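Side-chain contacts in cysteine desulfurase (Thermococcus onnurineus, PDB 5B89), which probably catalyses the pyridoxal 5'-phosphate-dependent removal of sulfur from L-cysteine, handing it to a sulfur carrier and releasing L-alanine: residues V37-F40 / A44-L47; K96-V101 / E252-F257. All coordinates share one frame; numbering follows the deposited sequence.

Interaction 1 of 2, residues V37-F40 / A44-L47; sequences VIYF and ATSL. With ALA (alanine), chain H.
The phenol ring of Tyr39 meets Leu47 over one face and the backbone carbonyl of Thr45 at its edge. Leu47 CD2 sits almost exactly above the ring centre, 3.8 Å from the centroid of Tyr39 and 5° off the ring normal, a CH-pi contact. The rest of the isobutyl group stays over the same face: Leu47 CG lies above the CD2 side of the ring, 3.6 Å from Tyr39 CD2, and Leu47 CD1 reaches back to Tyr39 CB at 3.7 Å, the two side chains running antiparallel past one another. At the far end of the ring, Tyr39 OH donates to Thr45 O over 2.7 Å. This oxygen lies in the plane of the ring, but the hydroxyl stands 38° out of the carbonyl plane and so does not use a lone-pair direction. Tyr39 CG is anti to the backbone N (chi1 -171°), which sends the ring from strand 38-39 across to the loop ahead of helix 50-62. Beside the bond, Thr45 CG2 comes within 3.4 Å of Tyr39 OH, while Thr45 OG1 turns to His235 ND1, at the cofactor site, and to Arg64 of the second subunit. Ser46 OG likewise bonds to the backbone oxygens of His235 and Lys236. One residue before Thr45, Ala44 belongs to the pocket of the bound alanine, its CA 3.8 Å from the ligand's OXT. The chemistry is therefore split along one side chain: apolar contact holds one face of the Tyr39 ring, and a single short hydrogen bond satisfies its buried hydroxyl and the Thr45 carbonyl together, tying the loop that carries Ala44 to strand 38-39, outermost in the small sheet within this chain.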
ATOM      1  N   VAL B  37      19.232   5.791  20.776  1.00 13.72           N
ATOM      2  CA  VAL B  37      19.813   4.522  20.442  1.00 13.15           C
ATOM      3  C   VAL B  37      20.875   4.681  19.304  1.00 12.24           C
ATOM      4  O   VAL B  37      20.893   5.662  18.676  1.00 12.64           O
ATOM      5  CB  VAL B  37      18.752   3.517  19.913  1.00 13.88           C
ATOM      6  CG1 VAL B  37      17.697   3.231  20.949  1.00 16.70           C
ATOM      7  CG2 VAL B  37      18.100   3.999  18.624  1.00 16.34           C
ATOM      8  N   ILE B  38      21.705   3.665  19.106  1.00 13.28           N
ATOM      9  CA  ILE B  38      22.635   3.603  18.005  1.00 12.72           C
ATOM     10  C   ILE B  38      21.875   2.683  17.041  1.00 11.32           C
ATOM     11  O   ILE B  38      21.781   1.539  17.256  1.00 11.31           O
ATOM     12  CB  ILE B  38      23.967   2.991  18.415  1.00 14.12           C
ATOM     13  CG1 ILE B  38      24.693   3.972  19.321  1.00 15.92           C
ATOM     14  CG2 ILE B  38      24.822   2.729  17.195  1.00 14.36           C
ATOM     15  CD1 ILE B  38      26.013   3.450  19.849  1.00 17.47           C
ATOM     16  N   TYR B  39      21.303   3.271  16.013  1.00 11.01           N
ATOM     17  CA  TYR B  39      20.468   2.545  15.066  1.00 10.84           C
ATOM     18  C   TYR B  39      21.277   2.047  13.846  1.00 10.99           C
ATOM     19  O   TYR B  39      21.568   2.776  12.964  1.00 10.68           O
ATOM     20  CB  TYR B  39      19.281   3.420  14.603  1.00 12.87           C
ATOM     21  CG  TYR B  39      18.239   2.679  13.790  1.00 12.58           C
ATOM     22  CD1 TYR B  39      17.273   1.931  14.384  1.00 13.64           C
ATOM     23  CD2 TYR B  39      18.277   2.727  12.435  1.00 13.00           C
ATOM     24  CE1 TYR B  39      16.351   1.255  13.638  1.00 13.35           C
ATOM     25  CE2 TYR B  39      17.362   2.059  11.693  1.00 12.25           C
ATOM     26  CZ  TYR B  39      16.406   1.335  12.298  1.00 13.47           C
ATOM     27  OH  TYR B  39      15.503   0.667  11.552  1.00 11.83           O
ATOM     28  N   PHE B  40      21.556   0.758  13.886  1.00 11.45           N
ATOM     29  CA  PHE B  40      22.302   0.057  12.851  1.00 12.17           C
ATOM     30  C   PHE B  40      21.427  -0.995  12.143  1.00 12.33           C
ATOM     31  O   PHE B  40      21.868  -2.028  11.821  1.00 11.69           O
ATOM     32  CB  PHE B  40      23.559  -0.624  13.445  1.00 12.90           C
ATOM     33  CG  PHE B  40      24.718   0.320  13.784  1.00 12.25           C
ATOM     34  CD1 PHE B  40      24.704   1.639  13.482  1.00 11.38           C
ATOM     35  CD2 PHE B  40      25.832  -0.174  14.400  1.00 13.58           C
ATOM     36  CE1 PHE B  40      25.764   2.463  13.780  1.00 12.99           C
ATOM     37  CE2 PHE B  40      26.906   0.626  14.696  1.00 12.63           C
ATOM     38  CZ  PHE B  40      26.873   1.949  14.403  1.00 12.53           C
ATOM     39  N   ALA B  44      16.696  -2.762   7.183  1.00 10.67           N
ATOM     40  CA  ALA B  44      15.333  -3.144   7.451  1.00 11.60           C
ATOM     41  C   ALA B  44      14.432  -1.968   7.195  1.00 12.84           C
ATOM     42  O   ALA B  44      13.391  -2.130   6.515  1.00 14.23           O
ATOM     43  CB  ALA B  44      15.147  -3.646   8.838  1.00 12.64           C
ATOM     44  N   THR B  45      14.811  -0.829   7.701  1.00 10.46           N
ATOM     45  CA  THR B  45      14.065   0.382   7.489  1.00  9.73           C
ATOM     46  C   THR B  45      14.905   1.540   8.029  1.00  9.85           C
ATOM     47  O   THR B  45      15.650   1.358   8.902  1.00 11.26           O
ATOM     48  CB  THR B  45      12.649   0.327   8.145  1.00 10.42           C
ATOM     49  OG1 THR B  45      11.744   1.183   7.476  1.00 11.44           O
ATOM     50  CG2 THR B  45      12.693   0.700   9.595  1.00 12.39           C
ATOM     51  N   SER B  46      14.759   2.698   7.445  1.00  9.04           N
ATOM     52  CA  SER B  46      15.471   3.848   7.955  1.00  9.46           C
ATOM     53  C   SER B  46      14.710   4.547   9.061  1.00 12.13           C
ATOM     54  O   SER B  46      13.583   4.286   9.262  1.00 12.45           O
ATOM     55  CB  SER B  46      15.700   4.876   6.839  1.00 11.85           C
ATOM     56  OG  SER B  46      14.494   5.336   6.283  1.00 11.62           O
ATOM     57  N   LEU B  47      15.395   5.441   9.761  1.00 12.30           N
ATOM     58  CA  LEU B  47      14.780   6.321  10.712  1.00 11.49           C
ATOM     59  C   LEU B  47      14.261   7.460   9.828  1.00 12.89           C
ATOM     60  O   LEU B  47      14.689   7.637   8.764  1.00 13.62           O
ATOM     61  CB  LEU B  47      15.785   6.860  11.732  1.00 11.41           C
ATOM     62  CG  LEU B  47      16.338   5.772  12.610  1.00 12.67           C
ATOM     63  CD1 LEU B  47      17.316   6.407  13.598  1.00 14.41           C
ATOM     64  CD2 LEU B  47      15.207   5.099  13.357  1.00 14.05           C
TER
HETATM   65  N   ALA H 401      15.015  -5.915   2.937  1.00 34.80           N
HETATM   66  CA  ALA H 401      14.915  -5.735   4.468  1.00 35.96           C
HETATM   67  C   ALA H 401      15.712  -6.707   5.372  1.00 30.14           C
HETATM   68  O   ALA H 401      16.664  -7.306   4.817  1.00 27.35           O
HETATM   69  CB  ALA H 401      13.492  -5.695   5.060  1.00 37.18           C
HETATM   70  OXT ALA H 401      15.563  -6.864   6.640  1.00 37.63           O

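Interaction 2 of 2, residues K96-V101 / E252-F257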
ATOM      1  N   LYS B  96      10.624   9.389 -16.781  1.00 12.29           N
ATOM      2  CA  LYS B  96       9.540  10.326 -17.122  1.00 12.54           C
ATOM      3  C   LYS B  96       8.449  10.145 -16.061  1.00 13.34           C
ATOM      4  O   LYS B  96       8.262   9.036 -15.495  1.00 12.02           O
ATOM      5  CB  LYS B  96       8.949  10.038 -18.469  1.00 14.82           C
ATOM      6  CG  LYS B  96       9.986  10.145 -19.653  1.00 18.40           C
ATOM      7  CD  LYS B  96       9.274   9.852 -20.976  1.00 22.19           C
ATOM      8  CE  LYS B  96      10.202   9.959 -22.210  1.00 29.24           C
ATOM      9  NZ  LYS B  96       9.353   9.934 -23.436  1.00 34.40           N
ATOM     10  N   PHE B  97       7.675  11.206 -15.878  1.00 12.49           N
ATOM     11  CA  PHE B  97       6.471  11.166 -14.978  1.00 11.80           C
ATOM     12  C   PHE B  97       5.649   9.963 -15.207  1.00 12.41           C
ATOM     13  O   PHE B  97       5.272   9.262 -14.213  1.00 13.04           O
ATOM     14  CB  PHE B  97       5.653  12.425 -15.341  1.00 13.13           C
ATOM     15  CG  PHE B  97       4.384  12.596 -14.502  1.00 13.24           C
ATOM     16  CD1 PHE B  97       4.446  13.253 -13.293  1.00 13.46           C
ATOM     17  CD2 PHE B  97       3.172  12.146 -14.957  1.00 14.88           C
ATOM     18  CE1 PHE B  97       3.253  13.437 -12.569  1.00 14.74           C
ATOM     19  CE2 PHE B  97       2.004  12.299 -14.188  1.00 15.70           C
ATOM     20  CZ  PHE B  97       2.097  12.971 -13.037  1.00 14.40           C
ATOM     21  N   GLU B  98       5.253   9.631 -16.422  1.00 12.32           N
ATOM     22  CA  GLU B  98       4.330   8.587 -16.673  1.00 13.10           C
ATOM     23  C   GLU B  98       4.806   7.132 -16.462  1.00 11.79           C
ATOM     24  O   GLU B  98       4.032   6.221 -16.525  1.00 12.45           O
ATOM     25  CB  GLU B  98       3.746   8.696 -18.082  1.00 16.03           C
ATOM     26  CG  GLU B  98       4.721   8.664 -19.190  1.00 19.98           C
ATOM     27  CD  GLU B  98       5.121  10.085 -19.588  1.00 20.96           C
ATOM     28  OE1 GLU B  98       5.346  11.052 -18.800  1.00 18.45           O
ATOM     29  OE2 GLU B  98       5.370  10.105 -20.878  1.00 30.52           O
ATOM     30  N   GLU B  99       6.119   7.055 -16.257  1.00 10.91           N
ATOM     31  CA  GLU B  99       6.734   5.742 -16.058  1.00 10.94           C
ATOM     32  C   GLU B  99       6.774   5.337 -14.559  1.00 12.49           C
ATOM     33  O   GLU B  99       7.286   4.236 -14.272  1.00 11.78           O
ATOM     34  CB  GLU B  99       8.162   5.730 -16.583  1.00 12.04           C
ATOM     35  CG  GLU B  99       8.232   5.891 -18.117  1.00 12.29           C
ATOM     36  CD  GLU B  99       9.634   6.154 -18.694  1.00 11.28           C
ATOM     37  OE1 GLU B  99       9.936   5.473 -19.792  1.00 13.32           O
ATOM     38  OE2 GLU B  99      10.427   6.898 -18.086  1.00 11.86           O
ATOM     39  N   ILE B 100       6.306   6.221 -13.684  1.00 10.33           N
ATOM     40  CA  ILE B 100       6.313   5.956 -12.217  1.00 10.13           C
ATOM     41  C   ILE B 100       4.974   5.488 -11.715  1.00 10.28           C
ATOM     42  O   ILE B 100       3.980   6.221 -11.932  1.00 11.41           O
ATOM     43  CB  ILE B 100       6.782   7.153 -11.436  1.00 10.01           C
ATOM     44  CG1 ILE B 100       8.205   7.642 -11.839  1.00 10.82           C
ATOM     45  CG2 ILE B 100       6.643   6.964  -9.943  1.00 10.34           C
ATOM     46  CD1 ILE B 100       9.212   6.559 -11.616  1.00 11.54           C
ATOM     47  N   VAL B 101       4.929   4.292 -11.118  1.00  9.53           N
ATOM     48  CA  VAL B 101       3.697   3.749 -10.499  1.00 10.20           C
ATOM     49  C   VAL B 101       3.976   3.628  -9.000  1.00 10.19           C
ATOM     50  O   VAL B 101       4.999   3.091  -8.569  1.00 10.33           O
ATOM     51  CB  VAL B 101       3.364   2.404 -11.082  1.00 10.91           C
ATOM     52  CG1 VAL B 101       2.189   1.643 -10.426  1.00 12.51           C
ATOM     53  CG2 VAL B 101       3.072   2.496 -12.616  1.00 14.75           C
ATOM     54  N   GLU B 252       8.427   1.947 -23.359  1.00 14.89           N
ATOM     55  CA  GLU B 252       8.310   0.953 -24.330  1.00 17.10           C
ATOM     56  C   GLU B 252       7.503  -0.268 -23.989  1.00 16.90           C
ATOM     57  O   GLU B 252       7.029  -1.027 -24.867  1.00 19.56           O
ATOM     58  CB  GLU B 252       9.668   0.597 -24.879  1.00 26.60           C
ATOM     59  CG  GLU B 252      10.263  -0.678 -24.440  1.00 36.69           C
ATOM     60  CD  GLU B 252      11.308  -1.185 -25.458  1.00 53.66           C
ATOM     61  OE1 GLU B 252      11.306  -2.402 -25.833  1.00 67.08           O
ATOM     62  OE2 GLU B 252      12.151  -0.352 -25.884  1.00 61.35           O
ATOM     63  N   PHE B 253       7.226  -0.563 -22.678  1.00 13.65           N
ATOM     64  CA  PHE B 253       6.381  -1.611 -22.247  1.00 14.36           C
ATOM     65  C   PHE B 253       4.959  -1.268 -21.938  1.00 14.22           C
ATOM     66  O   PHE B 253       4.205  -2.157 -21.564  1.00 16.07           O
ATOM     67  CB  PHE B 253       7.039  -2.266 -20.967  1.00 15.19           C
ATOM     68  CG  PHE B 253       8.348  -2.899 -21.315  1.00 14.54           C
ATOM     69  CD1 PHE B 253       8.413  -4.228 -21.768  1.00 16.67           C
ATOM     70  CD2 PHE B 253       9.486  -2.129 -21.290  1.00 16.32           C
ATOM     71  CE1 PHE B 253       9.662  -4.762 -22.145  1.00 18.92           C
ATOM     72  CE2 PHE B 253      10.678  -2.680 -21.696  1.00 19.00           C
ATOM     73  CZ  PHE B 253      10.740  -3.959 -22.105  1.00 18.24           C
ATOM     74  N   PHE B 254       4.540  -0.023 -22.208  1.00 15.28           N
ATOM     75  CA  PHE B 254       3.107   0.309 -21.923  1.00 14.81           C
ATOM     76  C   PHE B 254       2.150  -0.554 -22.754  1.00 19.77           C
ATOM     77  O   PHE B 254       1.065  -0.789 -22.288  1.00 23.53           O
ATOM     78  CB  PHE B 254       2.881   1.765 -22.165  1.00 14.65           C
ATOM     79  CG  PHE B 254       3.573   2.716 -21.239  1.00 13.55           C
ATOM     80  CD1 PHE B 254       4.189   2.329 -20.001  1.00 14.65           C
ATOM     81  CD2 PHE B 254       3.614   4.085 -21.482  1.00 14.71           C
ATOM     82  CE1 PHE B 254       4.691   3.296 -19.161  1.00 13.99           C
ATOM     83  CE2 PHE B 254       4.158   5.017 -20.644  1.00 14.26           C
ATOM     84  CZ  PHE B 254       4.705   4.590 -19.432  1.00 13.48           C
ATOM     85  N   ASP B 255       2.526  -1.013 -23.960  1.00 20.64           N
ATOM     86  CA  ASP B 255       1.595  -1.849 -24.819  1.00 27.57           C
ATOM     87  C   ASP B 255       1.743  -3.343 -24.554  1.00 30.38           C
ATOM     88  O   ASP B 255       1.164  -4.141 -25.243  1.00 32.97           O
ATOM     89  CB  ASP B 255       1.901  -1.595 -26.342  1.00 30.11           C
ATOM     90  CG  ASP B 255       1.432  -0.223 -26.827  1.00 39.34           C
ATOM     91  OD1 ASP B 255       0.554   0.375 -26.172  1.00 34.24           O
ATOM     92  OD2 ASP B 255       1.971   0.270 -27.851  1.00 43.89           O
ATOM     93  N   THR B 256       2.577  -3.752 -23.609  1.00 20.04           N
ATOM     94  CA  THR B 256       2.947  -5.151 -23.372  1.00 22.22           C
ATOM     95  C   THR B 256       2.457  -5.501 -21.916  1.00 19.06           C
ATOM     96  O   THR B 256       1.891  -6.504 -21.653  1.00 24.20           O
ATOM     97  CB  THR B 256       4.499  -5.353 -23.408  1.00 25.87           C
ATOM     98  OG1 THR B 256       4.972  -5.036 -24.707  1.00 32.88           O
ATOM     99  CG2 THR B 256       4.922  -6.820 -23.042  1.00 27.67           C
ATOM    100  N   PHE B 257       2.669  -4.565 -20.991  1.00 18.57           N
ATOM    101  CA  PHE B 257       2.494  -4.881 -19.575  1.00 17.08           C
ATOM    102  C   PHE B 257       1.047  -4.880 -19.189  1.00 16.80           C
ATOM    103  O   PHE B 257       0.430  -3.800 -19.269  1.00 21.77           O
ATOM    104  CB  PHE B 257       3.261  -3.831 -18.788  1.00 18.18           C
ATOM    105  CG  PHE B 257       3.291  -4.077 -17.275  1.00 17.83           C
ATOM    106  CD1 PHE B 257       4.038  -5.112 -16.748  1.00 17.77           C
ATOM    107  CD2 PHE B 257       2.619  -3.278 -16.430  1.00 20.08           C
ATOM    108  CE1 PHE B 257       4.035  -5.343 -15.401  1.00 20.27           C
ATOM    109  CE2 PHE B 257       2.641  -3.500 -15.046  1.00 22.76           C
ATOM    110  CZ  PHE B 257       3.329  -4.561 -14.574  1.00 18.29           C
TER
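Phe254 reaches across to the short 3-10 turn 97-99 with the far end of its ring, where CZ lies 3.4 Å from the backbone oxygen of Glu98. The ring extends toward Glu98 and Glu99, whose side chains both cross it at about a right angle. Glu98 uses its methylene: CG stands in the ring plane at the edge, 4.0 Å from Phe254 CE2. That CG is placed between the backbone N and the carbonyl carbon (chi1 58°), and a bend at chi2 of -94° folds the carboxylate back, its plane tilted 36° from the ring.

Glu99 is built differently. Its chain is extended beyond CG; that CG lies 4.0 Å from Phe254 CZ, and the carboxylate plane is nearly perpendicular to the ring. The extension carries Glu99 OE2 back to Lys96 N, a nearly straight bond of 2.8 Å, on the anti side of Glu99 OE2 and somewhat out of the carboxylate plane. Glu99 OE1 accepts a hydrogen bond from Glu251 N, and Lys96 NZ makes a salt bridge with the Glu251 carboxylate; together they fasten the turn to the chain just ahead of Glu252. Pro280 and Ile249 also touch Phe254.

No hydrogen bond or charge pair joins 96-101 to 252-257 directly. The arrangement belongs to the edge of the seven-stranded mixed sheet of the large domain of this class-V aminotransferase fold: the entrance to outermost strand 100-103 packs against the turn that follows its antiparallel neighbour, strand 245-249.

Interaction 1 is buried and close to the active site, whereas interaction 2 is partly buried, toward the surface and away from the annotated sites. Their centres lie about 34 Å apart on opposite sides of the chain's centre, and they share no strand: 37-40 belongs to the small four-stranded sheet, 96-101 to the seven-stranded one. Each centres on one aromatic ring, but 37-40/44-47 joins neighbouring pieces of chain with a direct hydrogen bond, while 96-101/252-257 brings together distant pieces through van der Waals contact alone, with its polar bonds made within 96-101 or to flanking residues. The second subunit reaches interaction 1 but does not touch the segments of interaction 2.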